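Long-range contacts in protein argonaute (Marinitoga piezophila, PDB 5I4A), which uses short 5'-hydroxyl RNA guides to bind complementary single-stranded DNA or RNA targets and cleave them: residues L20-P25 against K65-Y70; S288-E293 against P431-K436; Q294-I299 against L333-V338. One frame throughout, in Å; residues are numbered along the deposited sequence.

Contact 1 stands alone in the N-terminal domain, across the centre of the chain from the other two, about 72 Å from contact 2 between centres, and it closes before they open along the sequence. Contacts 2 and 3 are neighbours, their centres about 16 Å apart, and contact 3 is nested in the loop that contact 2 closes. Residues 288-293 run straight into 294-299, so linker L2 first meets the start of the PIWI domain and then enters the parallel sheet of the Mid domain. The two contacts touch, Phe289 N lying 3.0 Å from Leu333 O. Together they tie linker L2, part of the PAZ lobe, to the Mid and PIWI domains of the PIWI lobe.

Contact 1. Residues L20-P25 against K65-Y70; sequences LYFYNP and KNVFQY
Tyr70 presents one ring face to the amide of Asn24, just past the end of strand 16-22, an inner strand of the four-stranded antiparallel sheet of the Argonaute N-terminal domain. Here the chain runs out into a loop and meets the end of the 3-10 segment 65-69. The Tyr70 ring is the main bump, and it is sandwiched: Gln69 CG sits over the centre of one face, while the Asn24 amide lies across the other, displaced toward the rim. Amide and ring planes are only 17° apart, a true stack, with Asn24 ND2 3.3 Å from Tyr70 CZ. With CG anti to the backbone N, chi1 -171° swings the Asn24 amide across the ring; CB, placed by the backbone, lies over the same face in a CH-pi contact. The rotation of the amide is also held by OD1, which accepts a hydrogen bond from the backbone N of Asp26. Pro25 CD brushes the ring obliquely at CE1.

Deeper in, Phe22 fills the hollow between Val67 and the Tyr70 backbone. Its ring turns an edge to Tyr70 C, and CD2 comes within 4.3 Å of Val67 CG2. Phe32 of helix 29-40 packs on Phe22 and Asn24 and meets the Tyr70 ring edge-to-face, tying the helix to both segments. The backbones are pinned at one point, where Tyr23 N gives a hydrogen bond of 2.8 Å to Tyr70 O, nearly straight at 163°. That same oxygen receives a CA-H...O contact, Phe22 CA lying 3.2 Å from Tyr70 O.

Contact 2. Residues S288-E293 against P431-K436; sequences SFYKNE and PFILKK
Tyr290 N donates to Pro431 O from far above the plane of that carbonyl, 72° out of it, although the N-H itself points well at the oxygen. The bond is 3.1 Å long from Tyr290 N to Pro431 O. A CA-H...O contact from the Phe289 alpha carbon reaches the same acceptor.

Beside this bond, Phe289 and Pro431 lie alongside each other and point the same way. The alpha carbon of Pro431 sits over the centre of the phenyl face, 3.7 Å from the Phe289 ring centroid to Pro431 CA, which makes a close CH-pi contact. The proline ring then follows the phenyl outward, its CG ending 3.6 Å from Phe289 CZ. Tyr420 and Asn424 of helix 412-424 also touch Pro431.

Tyr290 and Lys291 both lie opposite Lys430, just before Pro431, and form a classic beta bulge where linker L2 passes the first residues of the PIWI domain. The chain from Pro431 continues into strand 433-434, an edge strand of a small three-stranded antiparallel sheet, next to 271-272.

On the Tyr290 side of the contact the ring extends over Ile433. With CG anti to the backbone N (chi1 180°), the phenol reaches along the second segment and takes Ile433 CG1 over the centre of one face. The isoleucine spreads under the ring: CG2 lies 3.7 Å from Tyr290 CD2, and the tip of the other branch, CD1, is 3.5 Å from Tyr290 CZ. Nearer the backbone, Tyr290 CB rests 3.7 Å from Phe432 CA, while the Phe432 ring turns to meet Tyr271 edge-to-face.

Contact 3. Residues Q294-I299 against L333-V338; sequences QPLKAI and LGFSKV
Phe335 has its CG anti to the carbonyl carbon (chi1 -71°), which carries the ring to Leu296 CB, and with chi2 -76° the ring turns a face to that atom; the first torsion of Leu296 directs only the branch beyond CB. Leu296 CB rests on the phenyl displaced toward the rim, 3.7 Å from Leu296 CB to Phe335 CD1. The same ring meets Gln294 O at its edge, in plane, with Phe335 CD1 3.4 Å from that oxygen.

Gln294 O is also an acceptor for Ser336 N, at 2.9 Å, but the donor stands above the carbonyl plane and the bond is bent. Quite different is the next bond, Leu296 N to Lys337 O at 2.8 Å, which is straight at 172° and arrives almost head-on to the carbonyl. It joins strands 295-302 and 337-340 side by side in the parallel sheet of the Mid domain, with helix 325-333 in the connection between them. That helix ends in a Schellman motif at Gly334, whose positive phi turns the chain toward the second strand.

Leu296 and Val338 form a parallel pair with side chains on one face of the sheet, where Leu296 CD2 comes within 4.5 Å of Val338 CG2. Met422 of helix 412-424 packs on Leu296, and Val419 of the same helix touches Phe335; Ala330 of helix 325-333 touches both Phe335 and Val338. Pro295 CB lies 4.1 Å from Lys337 CG.

Contact 1. Residues L20-P25 against K65-Y70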
loop_
_atom_site.group_PDB
_atom_site.type_symbol
_atom_site.label_atom_id
_atom_site.label_comp_id
_atom_site.label_asym_id
_atom_site.label_seq_id
_atom_site.Cartn_x
_atom_site.Cartn_y
_atom_site.Cartn_z
ATOM N N LEU A 20 8.832 9.623 -36.227
ATOM C CA LEU A 20 9.740 10.264 -37.166
ATOM C C LEU A 20 11.105 9.592 -37.103
ATOM O O LEU A 20 11.508 9.075 -36.060
ATOM C CB LEU A 20 9.885 11.757 -36.858
ATOM C CG LEU A 20 8.585 12.547 -36.695
ATOM C CD1 LEU A 20 8.887 13.992 -36.343
ATOM C CD2 LEU A 20 7.756 12.466 -37.959
ATOM N N TYR A 21 11.819 9.613 -38.226
ATOM C CA TYR A 21 13.101 8.937 -38.349
ATOM C C TYR A 21 14.196 9.922 -38.729
ATOM O O TYR A 21 13.953 10.914 -39.424
ATOM C CB TYR A 21 13.036 7.815 -39.391
ATOM C CG TYR A 21 12.202 6.630 -38.961
ATOM C CD1 TYR A 21 10.826 6.621 -39.145
ATOM C CD2 TYR A 21 12.792 5.520 -38.372
ATOM C CE1 TYR A 21 10.061 5.540 -38.754
ATOM C CE2 TYR A 21 12.035 4.433 -37.979
ATOM C CZ TYR A 21 10.670 4.448 -38.174
ATOM O OH TYR A 21 9.911 3.370 -37.786
ATOM N N PHE A 22 15.411 9.630 -38.269
ATOM C CA PHE A 22 16.583 10.446 -38.546
ATOM C C PHE A 22 17.772 9.530 -38.791
ATOM O O PHE A 22 17.845 8.428 -38.240
ATOM C CB PHE A 22 16.890 11.407 -37.385
ATOM C CG PHE A 22 15.741 12.305 -37.024
ATOM C CD1 PHE A 22 14.764 11.880 -36.139
ATOM C CD2 PHE A 22 15.635 13.572 -37.574
ATOM C CE1 PHE A 22 13.703 12.700 -35.810
ATOM C CE2 PHE A 22 14.576 14.400 -37.247
ATOM C CZ PHE A 22 13.611 13.963 -36.364
ATOM N N TYR A 23 18.704 9.990 -39.623
ATOM C CA TYR A 23 19.912 9.225 -39.903
ATOM C C TYR A 23 21.126 10.141 -39.882
ATOM O O TYR A 23 21.110 11.215 -40.492
ATOM C CB TYR A 23 19.832 8.503 -41.252
ATOM C CG TYR A 23 21.107 7.761 -41.569
ATOM C CD1 TYR A 23 21.396 6.552 -40.954
ATOM C CD2 TYR A 23 22.035 8.283 -42.459
ATOM C CE1 TYR A 23 22.565 5.874 -41.224
ATOM C CE2 TYR A 23 23.210 7.613 -42.736
ATOM C CZ TYR A 23 23.470 6.410 -42.115
ATOM O OH TYR A 23 24.638 5.739 -42.386
ATOM N N ASN A 24 22.180 9.700 -39.195
ATOM C CA ASN A 24 23.426 10.453 -39.083
ATOM C C ASN A 24 24.576 9.524 -39.447
ATOM O O ASN A 24 24.824 8.535 -38.724
ATOM C CB ASN A 24 23.595 11.018 -37.671
ATOM C CG ASN A 24 24.758 11.991 -37.555
ATOM O OD1 ASN A 24 25.741 11.902 -38.292
ATOM N ND2 ASN A 24 24.650 12.925 -36.618
ATOM N N PRO A 25 25.310 9.793 -40.533
ATOM C CA PRO A 25 26.426 8.910 -40.904
ATOM C C PRO A 25 27.677 9.106 -40.066
ATOM O O PRO A 25 28.488 8.174 -39.976
ATOM C CB PRO A 25 26.689 9.281 -42.369
ATOM C CG PRO A 25 26.282 10.718 -42.450
ATOM C CD PRO A 25 25.103 10.869 -41.518
ATOM N N LYS A 65 17.962 23.024 -34.032
ATOM C CA LYS A 65 17.195 23.467 -35.191
ATOM C C LYS A 65 17.617 22.718 -36.449
ATOM O O LYS A 65 16.774 22.180 -37.174
ATOM C CB LYS A 65 17.357 24.973 -35.382
ATOM C CG LYS A 65 16.435 25.565 -36.437
ATOM C CD LYS A 65 17.145 26.650 -37.223
ATOM C CE LYS A 65 16.502 28.005 -37.013
ATOM N NZ LYS A 65 17.529 29.088 -36.992
ATOM N N ASN A 66 18.924 22.652 -36.717
ATOM C CA ASN A 66 19.362 22.039 -37.973
ATOM C C ASN A 66 19.217 20.517 -37.991
ATOM O O ASN A 66 19.730 19.889 -38.928
ATOM C CB ASN A 66 20.810 22.432 -38.291
ATOM C CG ASN A 66 21.831 21.901 -37.270
ATOM O OD1 ASN A 66 21.620 20.888 -36.606
ATOM N ND2 ASN A 66 22.960 22.591 -37.171
ATOM N N VAL A 67 18.544 19.904 -37.013
ATOM C CA VAL A 67 18.387 18.455 -37.010
ATOM C C VAL A 67 17.614 17.976 -38.231
ATOM O O VAL A 67 17.664 16.788 -38.563
ATOM C CB VAL A 67 17.705 17.982 -35.706
ATOM C CG1 VAL A 67 16.204 18.238 -35.752
ATOM C CG2 VAL A 67 17.997 16.508 -35.451
ATOM N N PHE A 68 16.904 18.877 -38.921
ATOM C CA PHE A 68 16.218 18.484 -40.146
ATOM C C PHE A 68 17.186 17.981 -41.209
ATOM O O PHE A 68 16.762 17.287 -42.138
ATOM C CB PHE A 68 15.375 19.646 -40.699
ATOM C CG PHE A 68 16.128 20.947 -40.853
ATOM C CD1 PHE A 68 17.065 21.115 -41.862
ATOM C CD2 PHE A 68 15.867 22.016 -40.014
ATOM C CE1 PHE A 68 17.746 22.313 -42.009
ATOM C CE2 PHE A 68 16.546 23.217 -40.155
ATOM C CZ PHE A 68 17.483 23.364 -41.152
ATOM N N GLN A 69 18.478 18.306 -41.087
ATOM C CA GLN A 69 19.468 17.805 -42.034
ATOM C C GLN A 69 19.651 16.297 -41.933
ATOM O O GLN A 69 20.193 15.688 -42.859
ATOM C CB GLN A 69 20.814 18.498 -41.817
ATOM C CG GLN A 69 21.613 17.938 -40.654
ATOM C CD GLN A 69 22.886 18.712 -40.390
ATOM O OE1 GLN A 69 23.887 18.542 -41.087
ATOM N NE2 GLN A 69 22.855 19.571 -39.378
ATOM N N TYR A 70 19.218 15.687 -40.832
ATOM C CA TYR A 70 19.270 14.242 -40.670
ATOM C C TYR A 70 17.910 13.582 -40.839
ATOM O O TYR A 70 17.822 12.352 -40.761
ATOM C CB TYR A 70 19.845 13.881 -39.296
ATOM C CG TYR A 70 21.221 14.449 -39.039
ATOM C CD1 TYR A 70 22.301 14.091 -39.835
ATOM C CD2 TYR A 70 21.443 15.339 -37.995
ATOM C CE1 TYR A 70 23.560 14.607 -39.603
ATOM C CE2 TYR A 70 22.697 15.859 -37.755
ATOM C CZ TYR A 70 23.753 15.490 -38.562
ATOM O OH TYR A 70 25.006 16.006 -38.326
#

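Contact 2. Residues S288-E293 against P431-K436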
loop_
_atom_site.group_PDB
_atom_site.type_symbol
_atom_site.label_atom_id
_atom_site.label_comp_id
_atom_site.label_asym_id
_atom_site.label_seq_id
_atom_site.Cartn_x
_atom_site.Cartn_y
_atom_site.Cartn_z
ATOM N N SER A 288 -20.805 -6.902 23.064
ATOM C CA SER A 288 -20.083 -8.169 23.147
ATOM C C SER A 288 -19.821 -8.782 21.775
ATOM O O SER A 288 -20.456 -8.398 20.787
ATOM C CB SER A 288 -20.841 -9.157 24.042
ATOM O OG SER A 288 -20.026 -10.268 24.385
ATOM N N PHE A 289 -18.869 -9.717 21.707
ATOM C CA PHE A 289 -18.604 -10.450 20.474
ATOM C C PHE A 289 -19.888 -11.066 19.938
ATOM O O PHE A 289 -20.707 -11.585 20.698
ATOM C CB PHE A 289 -17.583 -11.569 20.708
ATOM C CG PHE A 289 -16.147 -11.150 20.550
ATOM C CD1 PHE A 289 -15.769 -9.820 20.649
ATOM C CD2 PHE A 289 -15.170 -12.100 20.296
ATOM C CE1 PHE A 289 -14.442 -9.451 20.502
ATOM C CE2 PHE A 289 -13.844 -11.739 20.146
ATOM C CZ PHE A 289 -13.479 -10.413 20.248
ATOM N N TYR A 290 -20.054 -11.010 18.613
ATOM C CA TYR A 290 -21.150 -11.724 17.966
ATOM C C TYR A 290 -21.174 -13.190 18.388
ATOM O O TYR A 290 -22.239 -13.754 18.661
ATOM C CB TYR A 290 -21.018 -11.601 16.448
ATOM C CG TYR A 290 -22.095 -12.307 15.653
ATOM C CD1 TYR A 290 -23.399 -11.828 15.635
ATOM C CD2 TYR A 290 -21.801 -13.440 14.904
ATOM C CE1 TYR A 290 -24.384 -12.466 14.903
ATOM C CE2 TYR A 290 -22.779 -14.084 14.167
ATOM C CZ TYR A 290 -24.068 -13.592 14.173
ATOM O OH TYR A 290 -25.047 -14.228 13.444
ATOM N N LYS A 291 -20.003 -13.812 18.470
ATOM C CA LYS A 291 -19.874 -15.192 18.916
ATOM C C LYS A 291 -18.637 -15.310 19.788
ATOM O O LYS A 291 -17.540 -14.933 19.366
ATOM C CB LYS A 291 -19.776 -16.151 17.726
ATOM C CG LYS A 291 -19.648 -17.614 18.108
ATOM C CD LYS A 291 -18.887 -18.374 17.036
ATOM C CE LYS A 291 -19.436 -19.774 16.837
ATOM N NZ LYS A 291 -20.110 -19.903 15.514
ATOM N N ASN A 292 -18.819 -15.818 21.003
ATOM C CA ASN A 292 -17.695 -16.084 21.890
ATOM C C ASN A 292 -18.014 -17.294 22.760
ATOM O O ASN A 292 -17.988 -18.430 22.273
ATOM C CB ASN A 292 -17.374 -14.855 22.746
ATOM C CG ASN A 292 -15.965 -14.893 23.323
ATOM O OD1 ASN A 292 -15.446 -15.960 23.654
ATOM N ND2 ASN A 292 -15.342 -13.725 23.444
ATOM N N GLU A 293 -18.336 -17.057 24.034
ATOM C CA GLU A 293 -18.569 -18.122 25.012
ATOM C C GLU A 293 -17.361 -19.046 25.130
ATOM O O GLU A 293 -17.494 -20.220 25.486
ATOM C CB GLU A 293 -19.827 -18.939 24.687
ATOM C CG GLU A 293 -21.078 -18.120 24.391
ATOM C CD GLU A 293 -21.254 -17.833 22.911
ATOM O OE1 GLU A 293 -21.209 -16.646 22.526
ATOM O OE2 GLU A 293 -21.428 -18.798 22.132
ATOM N N PRO A 431 -15.813 -11.572 16.422
ATOM C CA PRO A 431 -16.143 -10.273 17.028
ATOM C C PRO A 431 -17.417 -9.647 16.484
ATOM O O PRO A 431 -18.147 -9.000 17.245
ATOM C CB PRO A 431 -14.910 -9.423 16.706
ATOM C CG PRO A 431 -13.790 -10.425 16.627
ATOM C CD PRO A 431 -14.408 -11.639 15.982
ATOM N N PHE A 432 -17.712 -9.831 15.201
ATOM C CA PHE A 432 -18.875 -9.221 14.569
ATOM C C PHE A 432 -19.037 -9.818 13.179
ATOM O O PHE A 432 -18.088 -10.358 12.603
ATOM C CB PHE A 432 -18.730 -7.696 14.474
ATOM C CG PHE A 432 -17.554 -7.251 13.647
ATOM C CD1 PHE A 432 -17.635 -7.205 12.263
ATOM C CD2 PHE A 432 -16.366 -6.877 14.252
ATOM C CE1 PHE A 432 -16.555 -6.808 11.501
ATOM C CE2 PHE A 432 -15.281 -6.469 13.492
ATOM C CZ PHE A 432 -15.378 -6.435 12.116
ATOM N N ILE A 433 -20.244 -9.694 12.639
ATOM C CA ILE A 433 -20.474 -9.900 11.217
ATOM C C ILE A 433 -21.104 -8.631 10.664
ATOM O O ILE A 433 -21.784 -7.891 11.381
ATOM C CB ILE A 433 -21.356 -11.133 10.917
ATOM C CG1 ILE A 433 -22.795 -10.904 11.382
ATOM C CG2 ILE A 433 -20.766 -12.379 11.559
ATOM C CD1 ILE A 433 -23.722 -12.062 11.079
ATOM N N LEU A 434 -20.849 -8.364 9.389
ATOM C CA LEU A 434 -21.408 -7.183 8.751
ATOM C C LEU A 434 -22.863 -7.444 8.388
ATOM O O LEU A 434 -23.198 -8.503 7.847
ATOM C CB LEU A 434 -20.604 -6.801 7.510
ATOM C CG LEU A 434 -19.145 -6.408 7.750
ATOM C CD1 LEU A 434 -18.559 -5.772 6.507
ATOM C CD2 LEU A 434 -19.024 -5.473 8.944
ATOM N N LYS A 435 -23.728 -6.478 8.701
ATOM C CA LYS A 435 -25.153 -6.639 8.429
ATOM C C LYS A 435 -25.405 -6.916 6.952
ATOM O O LYS A 435 -26.224 -7.774 6.602
ATOM C CB LYS A 435 -25.908 -5.391 8.881
ATOM C CG LYS A 435 -27.367 -5.630 9.209
ATOM C CD LYS A 435 -28.063 -4.334 9.592
ATOM C CE LYS A 435 -29.463 -4.608 10.108
ATOM N NZ LYS A 435 -30.153 -5.617 9.261
ATOM N N LYS A 436 -24.693 -6.213 6.070
ATOM C CA LYS A 436 -24.872 -6.377 4.633
ATOM C C LYS A 436 -24.135 -7.585 4.071
ATOM O O LYS A 436 -24.394 -7.968 2.924
ATOM C CB LYS A 436 -24.419 -5.108 3.907
ATOM C CG LYS A 436 -25.292 -3.900 4.202
ATOM C CD LYS A 436 -24.805 -2.652 3.484
ATOM C CE LYS A 436 -25.852 -1.544 3.561
ATOM N NZ LYS A 436 -25.394 -0.284 2.908
#

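Contact 3. Residues Q294-I299 against L333-V338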
loop_
_atom_site.group_PDB
_atom_site.type_symbol
_atom_site.label_atom_id
_atom_site.label_comp_id
_atom_site.label_asym_id
_atom_site.label_seq_id
_atom_site.Cartn_x
_atom_site.Cartn_y
_atom_site.Cartn_z
ATOM N N GLN A 294 -16.173 -18.521 24.827
ATOM C CA GLN A 294 -14.930 -19.273 24.846
ATOM C C GLN A 294 -14.043 -18.804 25.994
ATOM O O GLN A 294 -14.127 -17.648 26.419
ATOM C CB GLN A 294 -14.165 -19.111 23.526
ATOM C CG GLN A 294 -14.989 -19.415 22.282
ATOM C CD GLN A 294 -15.352 -20.884 22.165
ATOM O OE1 GLN A 294 -16.513 -21.240 21.949
ATOM N NE2 GLN A 294 -14.354 -21.747 22.301
ATOM N N PRO A 295 -13.191 -19.678 26.526
ATOM C CA PRO A 295 -12.256 -19.244 27.566
ATOM C C PRO A 295 -11.070 -18.501 26.969
ATOM O O PRO A 295 -10.599 -18.813 25.872
ATOM C CB PRO A 295 -11.816 -20.562 28.214
ATOM C CG PRO A 295 -11.928 -21.562 27.110
ATOM C CD PRO A 295 -13.106 -21.128 26.272
ATOM N N LEU A 296 -10.602 -17.496 27.704
ATOM C CA LEU A 296 -9.371 -16.785 27.383
ATOM C C LEU A 296 -8.278 -17.313 28.305
ATOM O O LEU A 296 -8.295 -17.052 29.512
ATOM C CB LEU A 296 -9.552 -15.278 27.544
ATOM C CG LEU A 296 -8.321 -14.413 27.255
ATOM C CD1 LEU A 296 -7.826 -14.636 25.835
ATOM C CD2 LEU A 296 -8.628 -12.942 27.496
ATOM N N LYS A 297 -7.343 -18.068 27.736
ATOM C CA LYS A 297 -6.253 -18.681 28.482
ATOM C C LYS A 297 -4.934 -18.039 28.072
ATOM O O LYS A 297 -4.734 -17.711 26.899
ATOM C CB LYS A 297 -6.212 -20.194 28.239
ATOM C CG LYS A 297 -7.466 -20.919 28.724
ATOM C CD LYS A 297 -7.425 -22.407 28.409
ATOM C CE LYS A 297 -7.454 -22.657 26.911
ATOM N NZ LYS A 297 -7.572 -24.107 26.589
ATOM N N ALA A 298 -4.033 -17.857 29.039
ATOM C CA ALA A 298 -2.813 -17.116 28.756
ATOM C C ALA A 298 -1.712 -17.487 29.738
ATOM O O ALA A 298 -1.978 -17.928 30.859
ATOM C CB ALA A 298 -3.071 -15.604 28.806
ATOM N N ILE A 299 -0.469 -17.308 29.288
ATOM C CA ILE A 299 0.716 -17.367 30.135
ATOM C C ILE A 299 1.606 -16.183 29.773
ATOM O O ILE A 299 1.413 -15.526 28.748
ATOM C CB ILE A 299 1.493 -18.695 29.998
ATOM C CG1 ILE A 299 1.880 -18.950 28.538
ATOM C CG2 ILE A 299 0.687 -19.858 30.568
ATOM C CD1 ILE A 299 2.721 -20.195 28.345
ATOM N N LEU A 333 -16.392 -8.457 26.150
ATOM C CA LEU A 333 -16.290 -9.072 24.836
ATOM C C LEU A 333 -16.916 -10.458 24.778
ATOM O O LEU A 333 -17.033 -11.019 23.685
ATOM C CB LEU A 333 -14.824 -9.136 24.400
ATOM C CG LEU A 333 -14.191 -7.768 24.137
ATOM C CD1 LEU A 333 -12.754 -7.924 23.679
ATOM C CD2 LEU A 333 -15.005 -6.973 23.116
ATOM N N GLY A 334 -17.323 -11.021 25.910
ATOM C CA GLY A 334 -18.051 -12.271 25.916
ATOM C C GLY A 334 -17.248 -13.521 26.206
ATOM O O GLY A 334 -17.732 -14.622 25.912
ATOM N N PHE A 335 -16.046 -13.395 26.765
ATOM C CA PHE A 335 -15.281 -14.576 27.143
ATOM C C PHE A 335 -15.933 -15.256 28.341
ATOM O O PHE A 335 -16.329 -14.597 29.306
ATOM C CB PHE A 335 -13.835 -14.203 27.472
ATOM C CG PHE A 335 -13.021 -13.802 26.276
ATOM C CD1 PHE A 335 -12.556 -14.758 25.389
ATOM C CD2 PHE A 335 -12.710 -12.473 26.046
ATOM C CE1 PHE A 335 -11.804 -14.395 24.288
ATOM C CE2 PHE A 335 -11.961 -12.104 24.946
ATOM C CZ PHE A 335 -11.507 -13.068 24.067
ATOM N N SER A 336 -16.055 -16.583 28.267
ATOM C CA SER A 336 -16.632 -17.332 29.379
ATOM C C SER A 336 -15.816 -17.138 30.649
ATOM O O SER A 336 -16.377 -16.952 31.735
ATOM C CB SER A 336 -16.733 -18.815 29.021
ATOM O OG SER A 336 -15.453 -19.384 28.812
ATOM N N LYS A 337 -14.490 -17.154 30.532
ATOM C CA LYS A 337 -13.638 -16.936 31.691
ATOM C C LYS A 337 -12.226 -16.596 31.235
ATOM O O LYS A 337 -11.849 -16.814 30.079
ATOM C CB LYS A 337 -13.622 -18.163 32.607
ATOM C CG LYS A 337 -13.036 -19.375 31.929
ATOM C CD LYS A 337 -13.085 -20.606 32.813
ATOM C CE LYS A 337 -12.083 -21.614 32.356
ATOM N NZ LYS A 337 -12.277 -22.919 33.057
ATOM N N VAL A 338 -11.453 -16.054 32.172
ATOM C CA VAL A 338 -10.038 -15.761 31.980
ATOM C C VAL A 338 -9.247 -16.700 32.877
ATOM O O VAL A 338 -9.534 -16.812 34.075
ATOM C CB VAL A 338 -9.717 -14.290 32.298
ATOM C CG1 VAL A 338 -8.247 -13.993 32.026
ATOM C CG2 VAL A 338 -10.614 -13.367 31.488
#